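Local coordinates for protein pullulanase (Klebsiella oxytoca, PDB 2YOC) that hydrolyses alpha-1,6-glucosidic links in pullulan and branched alpha-glucans, as a calcium-binding enzyme handled by a type 2 secretion system, at residues A275-A280 with E638-A643; A167-K172 with A269-D274; P1005-L1010 with T1043-A1048. All coordinates share one frame; numbering follows the deposited sequence.

Overall arrangement
Contacts 1 and 2 are neighbours, their centres 11 Å apart, and share helix 269-280. Contact 2 ties the start of this helix to the end of strand 167-169 in the N2 domain; contact 1 then sets its later turns against helix 640-655, which lies between the third and fourth strands of the catalytic barrel. D273 of contact 2 accepts the backbone N-H of R640 of contact 1, so one helix links N2 to the barrel. Contact 3 follows in the C-terminal domain, on the opposite side of the chain's centre, about 62 Å from contact 1 and 67 Å from contact 2 between centres. It belongs to a separate small antiparallel sheet.

Contact 1: residues A275-A280 with E638-A643; sequences AYAEAA and EHRMFA
The flat guanidinium of R640 lays one face over helix 269-280, meeting the methyl CB of A277 and the backbone N of E278; A277 CB comes within 3.5 Å of R640 NE. At its end, R640 NH2 reaches E278 CA at 3.5 Å. The side chains of E278 and R640 run alongside each other in the same direction, with their charged planes 25° apart, but E278 OE1 remains 5.5 Å from R640 NH2. The salt-bridge partner of R640 NE is instead E281, just beyond the segment. A bend at chi3 (74°) turns the R640 chain so that its guanidinium settles over A277 and E278.

About one turn beyond A277, A280 meets selenomethionine M641 of the other helix in the apolar half of the contact: M641 SE lies 3.6 Å from A280 CB, and M641 CE is 3.7 Å from the same methyl. Small alanines on this side let both long side chains approach the helix. H639 sits at the N-cap position of helix 640-655, while D273, one turn before A277, receives the N-H of R640. Helix 269-280 is thus set against the start of a barrel helix, with W299 of strand 293-299 touching both A280 and M641.

Contact 2: residues A167-K172 with A269-D274; sequences AHWVDK and AGVLDD
The backbone leaves strand 167-169 and passes close over the first turn of helix 269-280, V170 CA and G270 CA being 3.8 Å apart, and V271 N donates to W169 O at 2.9 Å. Here the end of a strand packs on the first turn of a helix in the N2 domain, whose family belongs to the E-set clan; strand 167-169 pairs in parallel with strand 260-267, which leads into the helix. A water bridges the two, donating to W169 O and accepting from G270 N. With only hydrogen on its CA, G270 lets V170 come this near.

V271 presses its CG1 over one face of the W169 indole, a CH-pi contact 3.6 Å from the centroid of the five-membered ring. Its other methyl, CG2, reaches toward W169 NE1 and K172 N. The indole is also held within its own segment: NE1 donates to K172 O, which lies in the ring plane, though NE1 stands above the carbonyl plane. V241 of helix 241-244 touches both W169 and V271. D171 turns its carboxylate to T174 N. With CG of D274 anti to its own N (chi1 -178°), the carboxylate swings across to K172, whose N-H meets D274 OD2 on the anti side at 2.7 Å, nearly straight at 174°.

Contact 3: residues P1005-L1010 with T1043-A1048; sequences PESRTL and TVTLPA
T1043 meets L1010 through its backbone, T1043 CA making a CA-H...O contact with L1010 O; its hydroxyl turns to D1041. At V1044 the hydrogen-bonded pairing with L1010 begins: V1044 N gives to L1010 O at 3.0 Å, and L1010 N returns a bond of 2.7 Å to V1044 O. On the buried face their side chains meet, CB of L1010 standing 3.7 Å from CB of V1044.

T1045 forms a non-hydrogen-bonded pair with T1009; the two side chains lie alongside, pointing the same way, with T1045 CG2 4.1 Å from T1009 OG1. The strands are antiparallel, their directions 156° apart, and belong to a three-stranded sheet of the C-terminal domain in which 1044-1046 runs between 1008-1010 and 1037-1038.

L1046 pairs with R1008 by two bonds of 2.8 Å, R1008 N to L1046 O and L1046 N to R1008 O. Its CG, anti to the carbonyl carbon (chi1 -71°), carries CD1 to L1010 CD1 at 3.5 Å, the two leucines crossing at a slant against L975 of strand 975-981. The R1008 guanidinium leads away to A973 and N1002. P1047 follows, its CA beside S1007 CB, and A1048 points its methyl CB toward P1005 O.

Contact 1: residues A275-A280 with E638-A643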
loop_
_atom_site.group_PDB
_atom_site.type_symbol
_atom_site.label_atom_id
_atom_site.label_comp_id
_atom_site.label_asym_id
_atom_site.label_seq_id
_atom_site.Cartn_x
_atom_site.Cartn_y
_atom_site.Cartn_z
ATOM N N ALA B 275 5.563 -32.498 39.387
ATOM C CA ALA B 275 5.840 -33.543 40.364
ATOM C C ALA B 275 5.651 -34.951 39.851
ATOM O O ALA B 275 6.396 -35.851 40.270
ATOM C CB ALA B 275 5.003 -33.321 41.618
ATOM N N TYR B 276 4.654 -35.152 38.965
ATOM C CA TYR B 276 4.289 -36.487 38.496
ATOM C C TYR B 276 4.394 -36.768 37.005
ATOM O O TYR B 276 4.643 -37.911 36.629
ATOM C CB TYR B 276 2.856 -36.823 38.943
ATOM C CG TYR B 276 2.580 -36.589 40.410
ATOM C CD1 TYR B 276 2.901 -37.557 41.367
ATOM C CD2 TYR B 276 1.982 -35.410 40.846
ATOM C CE1 TYR B 276 2.649 -37.347 42.722
ATOM C CE2 TYR B 276 1.720 -35.191 42.198
ATOM C CZ TYR B 276 2.065 -36.158 43.132
ATOM O OH TYR B 276 1.837 -35.931 44.463
ATOM N N ALA B 277 4.137 -35.770 36.156
ATOM C CA ALA B 277 4.114 -35.987 34.716
ATOM C C ALA B 277 5.310 -36.693 34.099
ATOM O O ALA B 277 5.098 -37.466 33.164
ATOM C CB ALA B 277 3.771 -34.719 33.960
ATOM N N GLU B 278 6.542 -36.480 34.612
ATOM C CA GLU B 278 7.683 -37.164 33.999
ATOM C C GLU B 278 7.528 -38.665 34.034
ATOM O O GLU B 278 7.631 -39.299 32.969
ATOM C CB GLU B 278 9.032 -36.738 34.584
ATOM C CG GLU B 278 10.110 -36.634 33.518
ATOM C CD GLU B 278 11.528 -36.533 34.042
ATOM O OE1 GLU B 278 11.773 -35.754 34.997
ATOM O OE2 GLU B 278 12.399 -37.249 33.496
ATOM N N ALA B 279 7.198 -39.210 35.238
ATOM C CA ALA B 279 6.986 -40.637 35.503
ATOM C C ALA B 279 5.707 -41.117 34.901
ATOM O O ALA B 279 5.691 -42.174 34.265
ATOM C CB ALA B 279 6.971 -40.909 36.997
ATOM N N ALA B 280 4.625 -40.355 35.106
ATOM C CA ALA B 280 3.284 -40.708 34.647
ATOM C C ALA B 280 3.231 -40.895 33.143
ATOM O O ALA B 280 2.572 -41.824 32.688
ATOM C CB ALA B 280 2.280 -39.665 35.099
ATOM N N GLU B 638 -2.559 -28.206 26.704
ATOM C CA GLU B 638 -1.247 -27.682 27.109
ATOM C C GLU B 638 -0.637 -28.471 28.294
ATOM O O GLU B 638 0.574 -28.407 28.527
ATOM C CB GLU B 638 -1.324 -26.168 27.424
ATOM C CG GLU B 638 -2.329 -25.782 28.495
ATOM C CD GLU B 638 -3.677 -25.325 27.992
ATOM O OE1 GLU B 638 -4.248 -26.009 27.113
ATOM O OE2 GLU B 638 -4.150 -24.261 28.455
ATOM N N HIS B 639 -1.492 -29.183 29.059
ATOM C CA HIS B 639 -1.042 -29.986 30.190
ATOM C C HIS B 639 -0.625 -31.369 29.711
ATOM O O HIS B 639 -1.323 -32.008 28.907
ATOM C CB HIS B 639 -2.095 -30.042 31.292
ATOM C CG HIS B 639 -2.502 -28.689 31.807
ATOM N ND1 HIS B 639 -3.640 -28.533 32.583
ATOM C CD2 HIS B 639 -1.921 -27.478 31.633
ATOM C CE1 HIS B 639 -3.702 -27.244 32.865
ATOM N NE2 HIS B 639 -2.692 -26.571 32.311
ATOM N N ARG B 640 0.553 -31.800 30.190
ATOM C CA ARG B 640 1.237 -33.031 29.839
ATOM C C ARG B 640 0.391 -34.319 29.745
ATOM O O ARG B 640 0.497 -35.034 28.744
ATOM C CB ARG B 640 2.454 -33.198 30.738
ATOM C CG ARG B 640 3.552 -32.196 30.443
ATOM C CD ARG B 640 4.693 -32.222 31.440
ATOM N NE ARG B 640 5.578 -33.381 31.283
ATOM C CZ ARG B 640 6.801 -33.465 31.812
ATOM N NH1 ARG B 640 7.298 -32.458 32.524
ATOM N NH2 ARG B 640 7.538 -34.554 31.631
HETATM N N MSE B 641 -0.426 -34.615 30.761
HETATM C CA MSE B 641 -1.258 -35.817 30.771
HETATM C C MSE B 641 -2.444 -35.787 29.820
HETATM O O MSE B 641 -2.828 -36.834 29.268
HETATM C CB MSE B 641 -1.663 -36.244 32.192
HETATM C CG MSE B 641 -0.463 -36.624 33.079
HETATM SE SE MSE B 641 0.810 -37.867 32.284
HETATM C CE MSE B 641 -0.255 -39.434 32.348
ATOM N N PHE B 642 -2.999 -34.598 29.587
ATOM C CA PHE B 642 -4.067 -34.496 28.609
ATOM C C PHE B 642 -3.475 -34.584 27.208
ATOM O O PHE B 642 -4.092 -35.193 26.322
ATOM C CB PHE B 642 -4.926 -33.242 28.763
ATOM C CG PHE B 642 -6.172 -33.320 27.896
ATOM C CD1 PHE B 642 -7.060 -34.393 28.011
ATOM C CD2 PHE B 642 -6.438 -32.344 26.942
ATOM C CE1 PHE B 642 -8.191 -34.474 27.192
ATOM C CE2 PHE B 642 -7.568 -32.430 26.130
ATOM C CZ PHE B 642 -8.442 -33.485 26.267
ATOM N N ALA B 643 -2.259 -34.040 27.015
ATOM C CA ALA B 643 -1.597 -34.149 25.708
ATOM C C ALA B 643 -1.345 -35.646 25.444
ATOM O O ALA B 643 -1.603 -36.124 24.329
ATOM C CB ALA B 643 -0.291 -33.359 25.695
#

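Contact 2: residues A167-K172 with A269-D274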
loop_
_atom_site.group_PDB
_atom_site.type_symbol
_atom_site.label_atom_id
_atom_site.label_comp_id
_atom_site.label_asym_id
_atom_site.label_seq_id
_atom_site.Cartn_x
_atom_site.Cartn_y
_atom_site.Cartn_z
ATOM N N ALA B 167 -4.495 -17.989 43.489
ATOM C CA ALA B 167 -3.144 -18.567 43.611
ATOM C C ALA B 167 -2.881 -19.784 42.683
ATOM O O ALA B 167 -3.806 -20.516 42.302
ATOM C CB ALA B 167 -2.834 -18.904 45.073
ATOM N N HIS B 168 -1.606 -19.971 42.308
ATOM C CA HIS B 168 -1.183 -20.974 41.345
ATOM C C HIS B 168 0.048 -21.734 41.799
ATOM O O HIS B 168 1.160 -21.194 41.767
ATOM C CB HIS B 168 -0.876 -20.278 39.983
ATOM C CG HIS B 168 -2.079 -19.719 39.289
ATOM N ND1 HIS B 168 -2.468 -20.180 38.060
ATOM C CD2 HIS B 168 -2.942 -18.747 39.681
ATOM C CE1 HIS B 168 -3.556 -19.491 37.744
ATOM N NE2 HIS B 168 -3.885 -18.629 38.702
ATOM N N TRP B 169 -0.125 -23.004 42.184
ATOM C CA TRP B 169 1.027 -23.833 42.536
ATOM C C TRP B 169 1.542 -24.407 41.183
ATOM O O TRP B 169 0.983 -25.349 40.618
ATOM C CB TRP B 169 0.600 -24.904 43.535
ATOM C CG TRP B 169 1.718 -25.585 44.275
ATOM C CD1 TRP B 169 3.064 -25.452 44.071
ATOM C CD2 TRP B 169 1.564 -26.545 45.335
ATOM N NE1 TRP B 169 3.759 -26.272 44.939
ATOM C CE2 TRP B 169 2.862 -26.939 45.737
ATOM C CE3 TRP B 169 0.454 -27.085 46.003
ATOM C CZ2 TRP B 169 3.072 -27.866 46.756
ATOM C CZ3 TRP B 169 0.671 -27.983 47.027
ATOM C CH2 TRP B 169 1.963 -28.388 47.373
ATOM N N VAL B 170 2.529 -23.737 40.625
ATOM C CA VAL B 170 3.096 -24.000 39.309
ATOM C C VAL B 170 4.250 -25.009 39.236
ATOM O O VAL B 170 4.536 -25.543 38.165
ATOM C CB VAL B 170 3.402 -22.683 38.597
ATOM C CG1 VAL B 170 2.107 -21.925 38.357
ATOM C CG2 VAL B 170 4.392 -21.841 39.407
ATOM N N ASP B 171 4.929 -25.236 40.353
ATOM C CA ASP B 171 6.005 -26.209 40.481
ATOM C C ASP B 171 6.142 -26.574 41.961
ATOM O O ASP B 171 5.581 -25.863 42.794
ATOM C CB ASP B 171 7.329 -25.731 39.843
ATOM C CG ASP B 171 8.107 -24.653 40.583
ATOM O OD1 ASP B 171 8.326 -24.804 41.798
ATOM O OD2 ASP B 171 8.632 -23.745 39.920
ATOM N N LYS B 172 6.888 -27.667 42.280
ATOM C CA LYS B 172 7.124 -28.168 43.633
ATOM C C LYS B 172 7.391 -27.038 44.653
ATOM O O LYS B 172 6.750 -26.996 45.701
ATOM C CB LYS B 172 8.287 -29.173 43.635
ATOM C CG LYS B 172 7.990 -30.548 43.011
ATOM C CD LYS B 172 9.246 -31.131 42.282
ATOM C CE LYS B 172 9.290 -32.645 42.216
ATOM N NZ LYS B 172 10.238 -33.136 41.175
ATOM N N ALA B 269 -2.581 -27.479 38.843
ATOM C CA ALA B 269 -2.157 -28.234 37.646
ATOM C C ALA B 269 -0.647 -28.181 37.331
ATOM O O ALA B 269 -0.067 -29.192 36.941
ATOM C CB ALA B 269 -2.978 -27.838 36.431
ATOM N N GLY B 270 -0.031 -27.023 37.570
ATOM C CA GLY B 270 1.382 -26.771 37.302
ATOM C C GLY B 270 2.266 -27.674 38.113
ATOM O O GLY B 270 3.163 -28.319 37.573
ATOM N N VAL B 271 2.004 -27.729 39.427
ATOM C CA VAL B 271 2.775 -28.591 40.308
ATOM C C VAL B 271 2.531 -30.092 39.957
ATOM O O VAL B 271 3.501 -30.853 39.887
ATOM C CB VAL B 271 2.639 -28.222 41.795
ATOM C CG1 VAL B 271 1.191 -28.286 42.257
ATOM C CG2 VAL B 271 3.551 -29.081 42.656
ATOM N N LEU B 272 1.261 -30.478 39.636
ATOM C CA LEU B 272 0.942 -31.857 39.224
ATOM C C LEU B 272 1.784 -32.268 38.036
ATOM O O LEU B 272 2.309 -33.379 38.053
ATOM C CB LEU B 272 -0.546 -32.075 38.920
ATOM C CG LEU B 272 -1.471 -31.937 40.104
ATOM C CD1 LEU B 272 -2.892 -31.969 39.654
ATOM C CD2 LEU B 272 -1.220 -33.014 41.115
ATOM N N ASP B 273 1.989 -31.359 37.040
ATOM C CA ASP B 273 2.844 -31.686 35.905
ATOM C C ASP B 273 4.301 -31.790 36.354
ATOM O O ASP B 273 4.978 -32.752 36.011
ATOM C CB ASP B 273 2.647 -30.738 34.692
ATOM C CG ASP B 273 1.670 -31.234 33.613
ATOM O OD1 ASP B 273 1.095 -32.333 33.787
ATOM O OD2 ASP B 273 1.506 -30.530 32.575
ATOM N N ASP B 274 4.750 -30.864 37.194
ATOM C CA ASP B 274 6.133 -30.816 37.682
ATOM C C ASP B 274 6.517 -31.980 38.587
ATOM O O ASP B 274 7.677 -32.390 38.571
ATOM C CB ASP B 274 6.373 -29.471 38.394
ATOM C CG ASP B 274 7.774 -29.228 38.918
ATOM O OD1 ASP B 274 8.721 -29.206 38.098
ATOM O OD2 ASP B 274 7.912 -28.961 40.124
HETATM O O HOH W 1 -0.532 -24.256 38.626
#

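Contact 3: residues P1005-L1010 with T1043-A1048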
loop_
_atom_site.group_PDB
_atom_site.type_symbol
_atom_site.label_atom_id
_atom_site.label_comp_id
_atom_site.label_asym_id
_atom_site.label_seq_id
_atom_site.Cartn_x
_atom_site.Cartn_y
_atom_site.Cartn_z
ATOM N N PRO B 1005 -23.127 -13.652 -16.293
ATOM C CA PRO B 1005 -24.279 -13.995 -17.149
ATOM C C PRO B 1005 -24.034 -13.744 -18.635
ATOM O O PRO B 1005 -24.763 -14.288 -19.465
ATOM C CB PRO B 1005 -25.416 -13.143 -16.581
ATOM C CG PRO B 1005 -24.731 -11.950 -16.001
ATOM C CD PRO B 1005 -23.348 -12.375 -15.577
ATOM N N GLU B 1006 -23.012 -12.926 -18.975
ATOM C CA GLU B 1006 -22.616 -12.634 -20.361
ATOM C C GLU B 1006 -21.546 -13.663 -20.814
ATOM O O GLU B 1006 -20.708 -14.082 -20.012
ATOM C CB GLU B 1006 -22.139 -11.150 -20.530
ATOM C CG GLU B 1006 -20.988 -10.698 -19.612
ATOM C CD GLU B 1006 -20.466 -9.261 -19.685
ATOM O OE1 GLU B 1006 -20.264 -8.742 -20.811
ATOM O OE2 GLU B 1006 -20.188 -8.682 -18.603
ATOM N N SER B 1007 -21.603 -14.107 -22.067
ATOM C CA SER B 1007 -20.588 -15.046 -22.539
ATOM C C SER B 1007 -19.273 -14.271 -22.775
ATOM O O SER B 1007 -19.305 -13.085 -23.124
ATOM C CB SER B 1007 -21.059 -15.783 -23.788
ATOM O OG SER B 1007 -20.356 -15.366 -24.943
ATOM N N ARG B 1008 -18.128 -14.924 -22.544
ATOM C CA ARG B 1008 -16.834 -14.255 -22.653
ATOM C C ARG B 1008 -15.894 -14.799 -23.696
ATOM O O ARG B 1008 -16.138 -15.873 -24.251
ATOM C CB ARG B 1008 -16.154 -14.185 -21.282
ATOM C CG ARG B 1008 -16.275 -12.829 -20.613
ATOM C CD ARG B 1008 -17.651 -12.575 -20.012
ATOM N NE ARG B 1008 -17.678 -11.335 -19.240
ATOM C CZ ARG B 1008 -17.269 -11.230 -17.979
ATOM N NH1 ARG B 1008 -16.778 -12.290 -17.341
ATOM N NH2 ARG B 1008 -17.327 -10.058 -17.351
ATOM N N THR B 1009 -14.817 -14.035 -23.988
ATOM C CA THR B 1009 -13.829 -14.416 -24.998
ATOM C C THR B 1009 -12.381 -14.470 -24.466
ATOM O O THR B 1009 -11.991 -13.688 -23.582
ATOM C CB THR B 1009 -14.063 -13.655 -26.309
ATOM O OG1 THR B 1009 -15.470 -13.533 -26.539
ATOM C CG2 THR B 1009 -13.465 -14.365 -27.495
ATOM N N LEU B 1010 -11.612 -15.443 -24.980
ATOM C CA LEU B 1010 -10.241 -15.700 -24.568
ATOM C C LEU B 1010 -9.300 -15.665 -25.735
ATOM O O LEU B 1010 -9.144 -16.658 -26.462
ATOM C CB LEU B 1010 -10.135 -17.047 -23.818
ATOM C CG LEU B 1010 -10.237 -17.013 -22.295
ATOM C CD1 LEU B 1010 -11.657 -16.820 -21.836
ATOM C CD2 LEU B 1010 -9.730 -18.303 -21.703
ATOM N N THR B 1043 -8.688 -18.888 -30.392
ATOM C CA THR B 1043 -9.627 -18.066 -29.634
ATOM C C THR B 1043 -10.688 -18.919 -29.011
ATOM O O THR B 1043 -11.264 -19.784 -29.675
ATOM C CB THR B 1043 -10.166 -16.877 -30.409
ATOM O OG1 THR B 1043 -10.386 -17.252 -31.750
ATOM C CG2 THR B 1043 -9.246 -15.675 -30.363
ATOM N N VAL B 1044 -10.921 -18.692 -27.708
ATOM C CA VAL B 1044 -11.899 -19.442 -26.931
ATOM C C VAL B 1044 -13.108 -18.581 -26.606
ATOM O O VAL B 1044 -12.959 -17.462 -26.103
ATOM C CB VAL B 1044 -11.288 -20.083 -25.659
ATOM C CG1 VAL B 1044 -12.231 -21.112 -25.042
ATOM C CG2 VAL B 1044 -9.933 -20.719 -25.958
ATOM N N THR B 1045 -14.311 -19.105 -26.906
ATOM C CA THR B 1045 -15.567 -18.450 -26.559
ATOM C C THR B 1045 -16.169 -19.287 -25.453
ATOM O O THR B 1045 -16.419 -20.486 -25.630
ATOM C CB THR B 1045 -16.532 -18.292 -27.734
ATOM O OG1 THR B 1045 -15.830 -18.357 -28.970
ATOM C CG2 THR B 1045 -17.320 -17.007 -27.648
ATOM N N LEU B 1046 -16.337 -18.659 -24.291
ATOM C CA LEU B 1046 -16.891 -19.283 -23.105
ATOM C C LEU B 1046 -18.323 -18.836 -22.848
ATOM O O LEU B 1046 -18.536 -17.675 -22.474
ATOM C CB LEU B 1046 -16.062 -18.918 -21.872
ATOM C CG LEU B 1046 -14.696 -19.497 -21.700
ATOM C CD1 LEU B 1046 -14.089 -18.921 -20.459
ATOM C CD2 LEU B 1046 -14.753 -20.993 -21.529
ATOM N N PRO B 1047 -19.298 -19.770 -22.920
ATOM C CA PRO B 1047 -20.687 -19.428 -22.561
ATOM C C PRO B 1047 -20.830 -18.959 -21.103
ATOM O O PRO B 1047 -19.909 -19.134 -20.301
ATOM C CB PRO B 1047 -21.432 -20.756 -22.764
ATOM C CG PRO B 1047 -20.599 -21.515 -23.704
ATOM C CD PRO B 1047 -19.199 -21.179 -23.334
ATOM N N ALA B 1048 -21.975 -18.342 -20.768
ATOM C CA ALA B 1048 -22.279 -17.879 -19.412
ATOM C C ALA B 1048 -22.392 -19.062 -18.464
ATOM O O ALA B 1048 -22.862 -20.125 -18.876
ATOM C CB ALA B 1048 -23.584 -17.127 -19.417
#